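Protein scribble homolog (Homo sapiens, PDB 6EEY) probably acts as a cell-polarity scaffold whose PDZ domains bind the C-terminal tails of partners such as the alpha1D-adrenergic receptor. Local coordinates at residues L7-A12 with T48-R53; L64-Q69 with D88-L93. The protein carries 1 engineered substitution. All blocks are in the same frame, centred on the assembly; numbering follows the deposited sequence.

In the fold
Contacts 1 and 2 share one antiparallel sheet of the PDZ domain, and their centres lie about 12 Å apart. Strand 5-10 of contact 1 runs beside strand 89-94 of contact 2, joined by probable hydrogen bonds I9 N to L90 O and L7 N to V92 O, both 2.9 Å. Beyond this pair, contact 1 adds helix 50-54 at the end of strand 5-10, while contact 2 adds strand 62-66 on the other edge of strand 89-94. Both have a side chain on L17, I9 from contact 1 and V92 from contact 2. By sequence, L17 belongs to the carboxylate-binding loop (Gly-Leu-Gly-Ile here, its first glycine engineered), which in PDZ domains receives the C-terminus of a peptide ligand.

Contact 1: residues L7-A12 with T48-R53; sequences LCIQKA and TGAAGR
In this PDZ domain the end of strand 5-10 and the K11 that follows it meet the first turn of the short helix 50-54 through A50. The A50 methyl points at the strand and rests on two groups: CB lies 3.6 Å from K11 CB and 3.5 Å from Q10 O. I9 brings its CG2 branch, anti to the backbone N, to 3.8 Å from A50 O. Water 1 links the two backbones by donating to both carbonyls, at 2.7 Å to Q10 O and 2.8 Å to A50 O. R53, one turn on, bends at chi3 (-56°) and sets one guanidinium face against A50 CA, which lies off-centre toward the rim. Its NH2 donates to T48 O at 2.9 Å, which lies near the guanidinium plane, and NH1 makes a salt bridge with E15, whose carboxylate also accepts from A12 N. K11 CA lies at the guanidinium edge, 4.0 Å from R53 NH1. The K11 amine turns elsewhere, to the carbonyls of E15, S85 and G87. Helix and strand are thus joined by methyl packing, one shared water and the E15 carboxylate, with T48 O and E15 fixing the guanidinium rotation while E15 probably balances its charge.

Contact 2: residues L64-Q69 with D88-L93; sequences LEVNQQ and DTLTVL
T91 O draws in several donors: N67 N gives it a nearly straight hydrogen bond (2.8 Å, 174°), water 3 a weak one, and V66 CA, 3.4 Å from T91 O, a CA-H...O contact. N67 also accepts from the same residue. With CG anti to the carbonyl carbon (chi1 -73°), its amide swings over to strand 89-94, where OD1 takes T91 N at 2.9 Å in an almost linear bond (178°). ND2 reaches T89 O through water 2, and the N67 side chain crosses that of L90 at about a right angle. With an alanine in place of N67, T91 N would probably be left without its acceptor and the water link to T89 O would be lost. The type I' turn from V66 to Q69 puts N67 in place, and Q69 NE2 ties back to N67 O. L93 faces both L64 and E65 in a classic beta bulge: L64 N donates to L93 O at 2.8 Å, and L93 N to E65 O at 3.0 Å. The E65 and L93 side chains run side by side, E65 CD 3.7 Å from L93 CD2. V66 points to the same face as V92, and its CG1 lies 3.9 Å from L90 CD2. V66 also packs on L82 and L83 of helix 76-83, while backbone bonds join L90 and V92 to strand 5-10, so strand 89-94 lies between strands 5-10 and 62-66.

Contact 1: residues L7-A12 with T48-R53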
loop_
_atom_site.group_PDB
_atom_site.type_symbol
_atom_site.label_atom_id
_atom_site.label_comp_id
_atom_site.label_asym_id
_atom_site.label_seq_id
_atom_site.Cartn_x
_atom_site.Cartn_y
_atom_site.Cartn_z
ATOM N N LEU A 7 3.862 6.648 7.840
ATOM C CA LEU A 7 2.646 6.999 8.549
ATOM C C LEU A 7 2.191 5.810 9.369
ATOM O O LEU A 7 2.180 4.677 8.874
ATOM C CB LEU A 7 1.515 7.327 7.596
ATOM C CG LEU A 7 1.738 8.481 6.624
ATOM C CD1 LEU A 7 0.418 8.935 6.007
ATOM C CD2 LEU A 7 2.484 9.653 7.233
ATOM N N CYS A 8 1.822 6.073 10.608
ATOM C CA CYS A 8 1.245 5.074 11.490
ATOM C C CYS A 8 -0.230 5.381 11.621
ATOM O O CYS A 8 -0.596 6.469 12.055
ATOM C CB CYS A 8 1.921 5.095 12.853
ATOM S SG CYS A 8 1.291 3.877 14.010
ATOM N N ILE A 9 -1.068 4.451 11.189
ATOM C CA ILE A 9 -2.498 4.672 11.055
ATOM C C ILE A 9 -3.231 3.770 12.025
ATOM O O ILE A 9 -3.008 2.560 12.048
ATOM C CB ILE A 9 -2.948 4.459 9.601
ATOM C CG1 ILE A 9 -2.251 5.514 8.731
ATOM C CG2 ILE A 9 -4.443 4.542 9.477
ATOM C CD1 ILE A 9 -2.345 5.238 7.256
ATOM N N GLN A 10 -4.097 4.355 12.835
ATOM C CA GLN A 10 -4.876 3.559 13.766
ATOM C C GLN A 10 -5.929 2.756 13.025
ATOM O O GLN A 10 -6.470 3.196 12.011
ATOM C CB GLN A 10 -5.533 4.468 14.791
ATOM C CG GLN A 10 -4.522 5.198 15.662
ATOM C CD GLN A 10 -5.136 5.819 16.911
ATOM O OE1 GLN A 10 -6.230 5.445 17.342
ATOM N NE2 GLN A 10 -4.426 6.768 17.506
ATOM N N LYS A 11 -6.241 1.578 13.546
ATOM C CA LYS A 11 -7.302 0.772 12.969
ATOM C C LYS A 11 -7.836 -0.147 14.054
ATOM O O LYS A 11 -7.204 -0.352 15.093
ATOM C CB LYS A 11 -6.808 -0.046 11.776
ATOM C CG LYS A 11 -5.776 -1.104 12.093
ATOM C CD LYS A 11 -5.284 -1.748 10.811
ATOM C CE LYS A 11 -4.438 -2.979 11.042
ATOM N NZ LYS A 11 -5.240 -4.052 11.697
ATOM N N ALA A 12 -9.005 -0.718 13.805
ATOM C CA ALA A 12 -9.497 -1.748 14.708
ATOM C C ALA A 12 -8.619 -2.988 14.527
ATOM O O ALA A 12 -8.068 -3.218 13.452
ATOM C CB ALA A 12 -10.961 -2.054 14.432
ATOM N N THR A 48 -14.873 4.963 4.854
ATOM C CA THR A 48 -15.127 4.475 6.201
ATOM C C THR A 48 -14.051 3.531 6.714
ATOM O O THR A 48 -14.134 3.098 7.872
ATOM C CB THR A 48 -16.493 3.783 6.336
ATOM O OG1 THR A 48 -16.520 2.591 5.557
ATOM C CG2 THR A 48 -17.637 4.689 5.954
ATOM N N GLY A 49 -13.065 3.191 5.899
ATOM C CA GLY A 49 -11.956 2.388 6.359
ATOM C C GLY A 49 -10.921 3.202 7.113
ATOM O O GLY A 49 -10.998 4.418 7.243
ATOM N N ALA A 50 -9.904 2.511 7.608
ATOM C CA ALA A 50 -8.966 3.146 8.528
ATOM C C ALA A 50 -8.199 4.279 7.865
ATOM O O ALA A 50 -8.008 5.343 8.464
ATOM C CB ALA A 50 -8.024 2.095 9.115
ATOM N N ALA A 51 -7.749 4.077 6.631
ATOM C CA ALA A 51 -7.027 5.134 5.939
ATOM C C ALA A 51 -7.917 6.338 5.694
ATOM O O ALA A 51 -7.471 7.481 5.810
ATOM C CB ALA A 51 -6.491 4.594 4.615
ATOM N N GLY A 52 -9.174 6.090 5.350
ATOM C CA GLY A 52 -10.105 7.182 5.141
ATOM C C GLY A 52 -10.355 7.965 6.408
ATOM O O GLY A 52 -10.361 9.199 6.395
ATOM N N ARG A 53 -10.543 7.264 7.525
ATOM C CA ARG A 53 -10.798 7.926 8.797
ATOM C C ARG A 53 -9.612 8.767 9.228
ATOM O O ARG A 53 -9.777 9.857 9.787
ATOM C CB ARG A 53 -11.106 6.887 9.878
ATOM C CG ARG A 53 -12.341 6.075 9.603
ATOM C CD ARG A 53 -12.758 5.287 10.803
ATOM N NE ARG A 53 -11.744 4.396 11.336
ATOM C CZ ARG A 53 -11.603 3.114 11.025
ATOM N NH1 ARG A 53 -10.663 2.425 11.618
ATOM N NH2 ARG A 53 -12.380 2.539 10.124
HETATM O O HOH W 1 -7.683 5.436 11.224
#

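Contact 2: residues L64-Q69 with D88-L93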
loop_
_atom_site.group_PDB
_atom_site.type_symbol
_atom_site.label_atom_id
_atom_site.label_comp_id
_atom_site.label_asym_id
_atom_site.label_seq_id
_atom_site.Cartn_x
_atom_site.Cartn_y
_atom_site.Cartn_z
ATOM N N LEU A 64 5.605 1.886 -0.672
ATOM C CA LEU A 64 6.864 1.157 -0.713
ATOM C C LEU A 64 6.949 0.029 0.300
ATOM O O LEU A 64 7.570 -1.003 0.015
ATOM C CB LEU A 64 8.041 2.096 -0.476
ATOM C CG LEU A 64 8.286 3.136 -1.566
ATOM C CD1 LEU A 64 9.321 4.143 -1.136
ATOM C CD2 LEU A 64 8.737 2.476 -2.859
ATOM N N GLU A 65 6.362 0.202 1.475
ATOM C CA GLU A 65 6.449 -0.780 2.529
ATOM C C GLU A 65 5.158 -0.746 3.318
ATOM O O GLU A 65 4.513 0.301 3.435
ATOM C CB GLU A 65 7.576 -0.508 3.531
ATOM C CG GLU A 65 8.942 -0.495 2.915
ATOM C CD GLU A 65 10.072 -0.344 3.917
ATOM O OE1 GLU A 65 11.233 -0.511 3.497
ATOM O OE2 GLU A 65 9.825 -0.076 5.102
ATOM N N VAL A 66 4.820 -1.887 3.888
ATOM C CA VAL A 66 3.738 -2.010 4.855
ATOM C C VAL A 66 4.332 -2.730 6.047
ATOM O O VAL A 66 4.957 -3.779 5.887
ATOM C CB VAL A 66 2.563 -2.815 4.273
ATOM C CG1 VAL A 66 1.468 -3.022 5.306
ATOM C CG2 VAL A 66 1.980 -2.108 3.071
ATOM N N ASN A 67 4.154 -2.169 7.229
ATOM C CA ASN A 67 4.699 -2.740 8.458
ATOM C C ASN A 67 6.172 -3.112 8.293
ATOM O O ASN A 67 6.624 -4.200 8.677
ATOM C CB ASN A 67 3.855 -3.907 8.967
ATOM C CG ASN A 67 2.540 -3.441 9.566
ATOM O OD1 ASN A 67 2.355 -2.256 9.841
ATOM N ND2 ASN A 67 1.631 -4.368 9.798
ATOM N N GLN A 68 6.912 -2.175 7.699
ATOM C CA GLN A 68 8.358 -2.225 7.551
ATOM C C GLN A 68 8.833 -3.209 6.514
ATOM O O GLN A 68 10.034 -3.443 6.421
ATOM C CB GLN A 68 9.087 -2.544 8.862
ATOM C CG GLN A 68 8.553 -1.808 10.065
ATOM C CD GLN A 68 8.767 -0.328 9.969
ATOM O OE1 GLN A 68 9.795 0.126 9.474
ATOM N NE2 GLN A 68 7.794 0.446 10.445
ATOM N N GLN A 69 7.937 -3.795 5.731
ATOM C CA GLN A 69 8.286 -4.822 4.762
ATOM C C GLN A 69 8.092 -4.298 3.352
ATOM O O GLN A 69 7.040 -3.757 3.017
ATOM C CB GLN A 69 7.445 -6.061 5.009
ATOM C CG GLN A 69 7.784 -6.675 6.358
ATOM C CD GLN A 69 6.679 -7.526 6.919
ATOM O OE1 GLN A 69 6.440 -8.637 6.445
ATOM N NE2 GLN A 69 5.982 -7.006 7.930
ATOM N N ASP A 88 -3.629 -2.835 16.222
ATOM C CA ASP A 88 -4.424 -1.621 16.350
ATOM C C ASP A 88 -3.791 -0.435 15.641
ATOM O O ASP A 88 -4.339 0.671 15.681
ATOM C CB ASP A 88 -4.792 -1.335 17.809
ATOM C CG ASP A 88 -3.619 -1.185 18.705
ATOM O OD1 ASP A 88 -2.538 -0.791 18.246
ATOM O OD2 ASP A 88 -3.784 -1.458 19.916
ATOM N N THR A 89 -2.665 -0.633 14.983
ATOM C CA THR A 89 -2.159 0.349 14.040
ATOM C C THR A 89 -1.558 -0.430 12.879
ATOM O O THR A 89 -1.322 -1.639 12.964
ATOM C CB THR A 89 -1.072 1.243 14.643
ATOM O OG1 THR A 89 0.051 0.432 14.996
ATOM C CG2 THR A 89 -1.561 1.998 15.870
ATOM N N LEU A 90 -1.298 0.270 11.789
ATOM C CA LEU A 90 -0.594 -0.288 10.651
ATOM C C LEU A 90 0.262 0.834 10.099
ATOM O O LEU A 90 -0.179 1.983 10.033
ATOM C CB LEU A 90 -1.592 -0.833 9.638
ATOM C CG LEU A 90 -0.950 -1.523 8.435
ATOM C CD1 LEU A 90 -1.762 -2.739 8.030
ATOM C CD2 LEU A 90 -0.822 -0.548 7.272
ATOM N N THR A 91 1.477 0.519 9.696
ATOM C CA THR A 91 2.401 1.536 9.211
ATOM C C THR A 91 2.612 1.372 7.716
ATOM O O THR A 91 2.708 0.252 7.207
ATOM C CB THR A 91 3.724 1.440 9.971
ATOM O OG1 THR A 91 3.492 1.721 11.363
ATOM C CG2 THR A 91 4.768 2.387 9.425
ATOM N N VAL A 92 2.670 2.488 7.018
ATOM C CA VAL A 92 2.975 2.474 5.599
ATOM C C VAL A 92 4.113 3.436 5.334
ATOM O O VAL A 92 4.253 4.469 6.003
ATOM C CB VAL A 92 1.764 2.829 4.711
ATOM C CG1 VAL A 92 0.691 1.745 4.833
ATOM C CG2 VAL A 92 1.202 4.198 5.055
ATOM N N LEU A 93 4.892 3.124 4.323
ATOM C CA LEU A 93 5.936 4.006 3.811
ATOM C C LEU A 93 5.509 4.425 2.422
ATOM O O LEU A 93 5.346 3.569 1.543
ATOM C CB LEU A 93 7.273 3.272 3.749
ATOM C CG LEU A 93 8.498 4.127 3.440
ATOM C CD1 LEU A 93 8.794 5.081 4.596
ATOM C CD2 LEU A 93 9.708 3.269 3.149
HETATM O O HOH W 2 -0.638 -3.923 11.567
HETATM O O HOH W 3 5.931 0.311 6.719
#